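Local atomic coordinates of ABC transporter periplasmic substrate-binding protein (Desulfovibrio alaskensis, PDB entry 5MY5), a protein that binds tungstate in the periplasm with high selectivity, probably handing it to an ABC transporter for uptake into the cell. Residues A[45-57]-A[244-258]. The protein carries 2 engineered substitutions. Sequence-based numbering, arbitrary orientation.
Sequences LAPQFTKDTGIEL and KFVNWMASPATQKTI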
# COMPACT_ATOMS: atom_id res chain seq x y z
N LEU A 45 11.00 12.09 4.25
CA LEU A 45 12.16 11.74 3.44
C LEU A 45 12.64 12.89 2.59
O LEU A 45 13.87 13.01 2.36
CB LEU A 45 11.83 10.53 2.52
CG LEU A 45 11.68 9.23 3.24
CD1 LEU A 45 11.41 8.13 2.19
CD2 LEU A 45 12.87 8.79 4.15
N ALA A 46 11.71 13.63 2.03
CA ALA A 46 12.10 14.63 1.01
C ALA A 46 13.13 15.70 1.53
O ALA A 46 14.15 15.93 0.88
CB ALA A 46 10.91 15.28 0.37
N PRO A 47 12.96 16.24 2.75
CA PRO A 47 14.00 17.21 3.20
C PRO A 47 15.34 16.52 3.45
O PRO A 47 16.40 17.10 3.20
CB PRO A 47 13.46 17.75 4.53
CG PRO A 47 12.04 17.39 4.58
CD PRO A 47 11.78 16.26 3.62
N GLN A 48 15.31 15.26 3.87
CA GLN A 48 16.57 14.53 4.05
C GLN A 48 17.30 14.25 2.70
O GLN A 48 18.53 14.36 2.55
CB GLN A 48 16.38 13.21 4.80
CG GLN A 48 15.59 13.36 6.13
CD GLN A 48 15.39 12.10 7.00
OE1 GLN A 48 16.33 11.58 7.61
NE2 GLN A 48 14.11 11.69 7.17
N PHE A 49 16.52 13.85 1.69
CA PHE A 49 17.04 13.66 0.34
C PHE A 49 17.66 14.98 -0.13
O PHE A 49 18.78 14.97 -0.73
CB PHE A 49 15.86 13.24 -0.61
CG PHE A 49 16.26 13.13 -2.08
CD1 PHE A 49 17.22 12.33 -2.49
CD2 PHE A 49 15.62 13.98 -3.05
CE1 PHE A 49 17.59 12.22 -3.83
CE2 PHE A 49 15.96 13.84 -4.38
CZ PHE A 49 16.94 12.95 -4.77
N THR A 50 17.01 16.12 0.07
CA THR A 50 17.54 17.39 -0.42
C THR A 50 18.83 17.79 0.37
O THR A 50 19.82 18.22 -0.26
CB THR A 50 16.53 18.53 -0.30
OG1 THR A 50 15.41 18.25 -1.14
CG2 THR A 50 17.14 19.88 -0.73
N LYS A 51 18.82 17.55 1.68
CA LYS A 51 20.06 17.75 2.49
C LYS A 51 21.21 16.95 1.97
O LYS A 51 22.36 17.41 1.89
CB LYS A 51 19.81 17.29 3.93
CG LYS A 51 20.96 17.50 4.90
CD LYS A 51 20.64 18.67 5.80
CE LYS A 51 21.69 18.79 6.90
NZ LYS A 51 21.96 20.24 7.11
N ASP A 52 20.96 15.68 1.66
CA ASP A 52 22.03 14.78 1.24
C ASP A 52 22.52 14.90 -0.17
O ASP A 52 23.68 14.58 -0.48
CB ASP A 52 21.64 13.32 1.48
CG ASP A 52 21.45 12.97 2.94
OD1 ASP A 52 21.94 13.69 3.87
OD2 ASP A 52 20.80 11.91 3.20
N THR A 53 21.66 15.40 -1.06
CA THR A 53 21.95 15.32 -2.48
C THR A 53 21.85 16.66 -3.26
O THR A 53 22.31 16.70 -4.41
CB THR A 53 21.01 14.33 -3.26
OG1 THR A 53 19.72 14.89 -3.31
CG2 THR A 53 20.90 13.03 -2.63
N GLY A 54 21.28 17.67 -2.62
CA GLY A 54 21.01 18.97 -3.17
C GLY A 54 19.81 19.02 -4.05
O GLY A 54 19.56 20.07 -4.58
N ILE A 55 19.13 17.91 -4.28
CA ILE A 55 18.06 17.84 -5.26
C ILE A 55 16.76 18.05 -4.53
O ILE A 55 16.54 17.43 -3.53
CB ILE A 55 18.06 16.45 -5.98
CG1 ILE A 55 19.37 16.22 -6.69
CG2 ILE A 55 16.82 16.38 -6.91
CD1 ILE A 55 19.54 14.77 -7.09
N GLU A 56 15.89 18.96 -5.03
CA GLU A 56 14.55 19.17 -4.53
C GLU A 56 13.57 18.11 -5.15
O GLU A 56 13.59 17.95 -6.37
CB GLU A 56 14.02 20.58 -4.88
CG GLU A 56 12.59 20.83 -4.34
CD GLU A 56 11.95 22.17 -4.80
OE1 GLU A 56 12.56 22.90 -5.57
OE2 GLU A 56 10.76 22.35 -4.50
N LEU A 57 12.82 17.41 -4.30
CA LEU A 57 11.82 16.41 -4.77
C LEU A 57 10.45 17.02 -4.67
O LEU A 57 10.02 17.43 -3.60
CB LEU A 57 11.86 15.15 -3.91
CG LEU A 57 10.86 14.05 -4.23
CD1 LEU A 57 11.13 13.37 -5.57
CD2 LEU A 57 10.77 12.98 -3.12
N LYS A 244 19.66 9.24 -8.91
CA LYS A 244 20.17 9.68 -7.62
C LYS A 244 19.19 9.38 -6.51
O LYS A 244 19.57 8.98 -5.40
CB LYS A 244 20.55 11.13 -7.68
CG LYS A 244 21.22 11.71 -6.44
CD LYS A 244 22.64 11.19 -6.15
CE LYS A 244 23.66 11.37 -7.31
NZ LYS A 244 23.97 12.83 -7.64
N PHE A 245 17.90 9.56 -6.76
CA PHE A 245 16.88 9.25 -5.77
C PHE A 245 16.89 7.75 -5.49
O PHE A 245 16.69 7.38 -4.34
CB PHE A 245 15.45 9.74 -6.23
CG PHE A 245 14.39 9.46 -5.26
CD1 PHE A 245 14.23 10.23 -4.13
CD2 PHE A 245 13.54 8.42 -5.47
CE1 PHE A 245 13.22 9.95 -3.21
CE2 PHE A 245 12.48 8.20 -4.57
CZ PHE A 245 12.34 8.93 -3.47
N VAL A 246 16.93 6.91 -6.54
CA VAL A 246 16.92 5.45 -6.34
C VAL A 246 18.11 5.07 -5.52
O VAL A 246 18.00 4.26 -4.58
CB VAL A 246 16.89 4.69 -7.66
CG1 VAL A 246 16.96 3.20 -7.54
CG2 VAL A 246 15.64 5.00 -8.43
N ASN A 247 19.23 5.68 -5.85
CA ASN A 247 20.47 5.35 -5.13
C ASN A 247 20.33 5.70 -3.67
O ASN A 247 20.71 4.94 -2.80
CB ASN A 247 21.65 6.06 -5.81
CG ASN A 247 22.95 5.79 -5.13
OD1 ASN A 247 23.28 6.46 -4.17
ND2 ASN A 247 23.71 4.84 -5.67
N TRP A 248 19.85 6.93 -3.37
CA TRP A 248 19.60 7.35 -2.07
C TRP A 248 18.64 6.47 -1.28
O TRP A 248 18.93 6.07 -0.12
CB TRP A 248 19.15 8.81 -2.09
CG TRP A 248 18.95 9.41 -0.72
CD1 TRP A 248 19.93 9.90 0.09
CD2 TRP A 248 17.73 9.63 -0.04
NE1 TRP A 248 19.40 10.35 1.24
CE2 TRP A 248 18.03 10.22 1.19
CE3 TRP A 248 16.37 9.36 -0.34
CZ2 TRP A 248 17.05 10.54 2.12
CZ3 TRP A 248 15.42 9.70 0.54
CH2 TRP A 248 15.74 10.29 1.78
N MET A 249 17.52 6.06 -1.91
CA MET A 249 16.51 5.34 -1.16
C MET A 249 17.01 3.94 -0.86
O MET A 249 16.55 3.34 0.13
CB MET A 249 15.23 5.11 -2.02
CG MET A 249 14.45 6.37 -2.17
SD MET A 249 13.52 6.83 -0.66
CE MET A 249 12.12 5.65 -0.81
N ALA A 250 17.86 3.37 -1.74
CA ALA A 250 18.34 1.96 -1.56
C ALA A 250 19.58 1.90 -0.62
O ALA A 250 20.02 0.80 -0.28
CB ALA A 250 18.73 1.35 -2.90
N SER A 251 20.09 3.04 -0.22
CA SER A 251 21.33 3.08 0.61
C SER A 251 20.99 2.51 1.96
O SER A 251 19.87 2.66 2.47
CB SER A 251 21.80 4.54 0.75
OG SER A 251 20.99 5.35 1.54
N PRO A 252 21.94 1.83 2.59
CA PRO A 252 21.66 1.40 3.97
C PRO A 252 21.11 2.45 4.93
O PRO A 252 20.25 2.15 5.78
CB PRO A 252 23.05 0.94 4.45
CG PRO A 252 23.70 0.45 3.19
CD PRO A 252 23.23 1.34 2.07
N ALA A 253 21.61 3.67 4.90
CA ALA A 253 21.20 4.67 5.87
C ALA A 253 19.73 5.04 5.59
O ALA A 253 18.99 5.22 6.51
CB ALA A 253 22.09 5.92 5.83
N THR A 254 19.34 5.22 4.30
CA THR A 254 17.94 5.61 4.07
C THR A 254 17.01 4.41 4.30
O THR A 254 15.94 4.59 4.80
CB THR A 254 17.74 6.19 2.66
OG1 THR A 254 18.66 7.31 2.47
CG2 THR A 254 16.33 6.65 2.44
N GLN A 255 17.43 3.20 3.97
CA GLN A 255 16.70 1.98 4.38
C GLN A 255 16.39 1.96 5.86
O GLN A 255 15.28 1.75 6.29
CB GLN A 255 17.42 0.76 3.89
CG GLN A 255 17.47 0.59 2.36
CD GLN A 255 16.20 0.01 1.84
OE1 GLN A 255 15.97 -1.18 2.09
NE2 GLN A 255 15.38 0.82 1.12
N LYS A 256 17.41 2.28 6.67
CA LYS A 256 17.23 2.33 8.09
C LYS A 256 16.22 3.41 8.43
O LYS A 256 15.35 3.18 9.25
CB LYS A 256 18.60 2.54 8.81
CG LYS A 256 18.50 2.60 10.32
CD LYS A 256 19.88 2.69 10.97
CE LYS A 256 19.67 2.45 12.47
NZ LYS A 256 20.77 2.98 13.34
N THR A 257 16.29 4.59 7.82
CA THR A 257 15.37 5.68 8.04
C THR A 257 13.92 5.23 7.70
O THR A 257 12.94 5.61 8.42
CB THR A 257 15.67 6.95 7.21
OG1 THR A 257 17.01 7.49 7.53
CG2 THR A 257 14.68 8.06 7.43
N ILE A 258 13.78 4.50 6.58
CA ILE A 258 12.42 4.04 6.21
C ILE A 258 11.92 3.06 7.28
O ILE A 258 10.75 3.18 7.76
CB ILE A 258 12.50 3.39 4.85
CG1 ILE A 258 12.74 4.48 3.78
CG2 ILE A 258 11.23 2.57 4.54
CD1 ILE A 258 13.06 3.91 2.45
O HOH W 1 23.81 14.42 -5.37
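Trp-248 lays one face over Phe-49 and turns its N-H edge to Asp-52. Phe-49 CB lies 3.7 Å from the centroid of the six-membered ring of Trp-248 and almost along its normal, a CH-pi contact. With CG of Trp-248 anti to the backbone N, the indole reaches across to the other helix, where Phe-49, Asp-52, Thr-53 and Leu-45 form the hole for this knob. Phe-245 completes an aromatic cluster, turning its edge to the face of Phe-49 in a T-shaped pair (centroids 5.1 Å apart, planes at 89°); Thr-53 OG1 lies above the rim of the opposite face of Phe-49.

The polar link is a single direct bond, from Trp-248 NE1 to Asp-52 OD2 at 2.9 Å. It is fairly straight (162°), lies close to the indole plane and uses the anti lone pair of OD2, thereby restraining the ring's rotation. A water adds a bridge, donating to Thr-53 O and accepting from Lys-244 NZ.

Apolar contacts extend the interface both ways. Leu-45 is a second knob, placing CD1 3.8 Å from Met-249 SD and CD2 3.8 Å from Thr-257 CG2, while Ile-55 CD1 packs 3.6 Å from Lys-244 CG.

Helix 45-53 spans the bend between two helices, crossing 244-250 at 109° and running nearly antiparallel to 252-258. Beneath this helical layer of the periplasmic binding protein fold, Phe-245 touches Leu-28 and Met-30 of strand 27-33, and Met-249 and Ile-258 rest on strand 100-112.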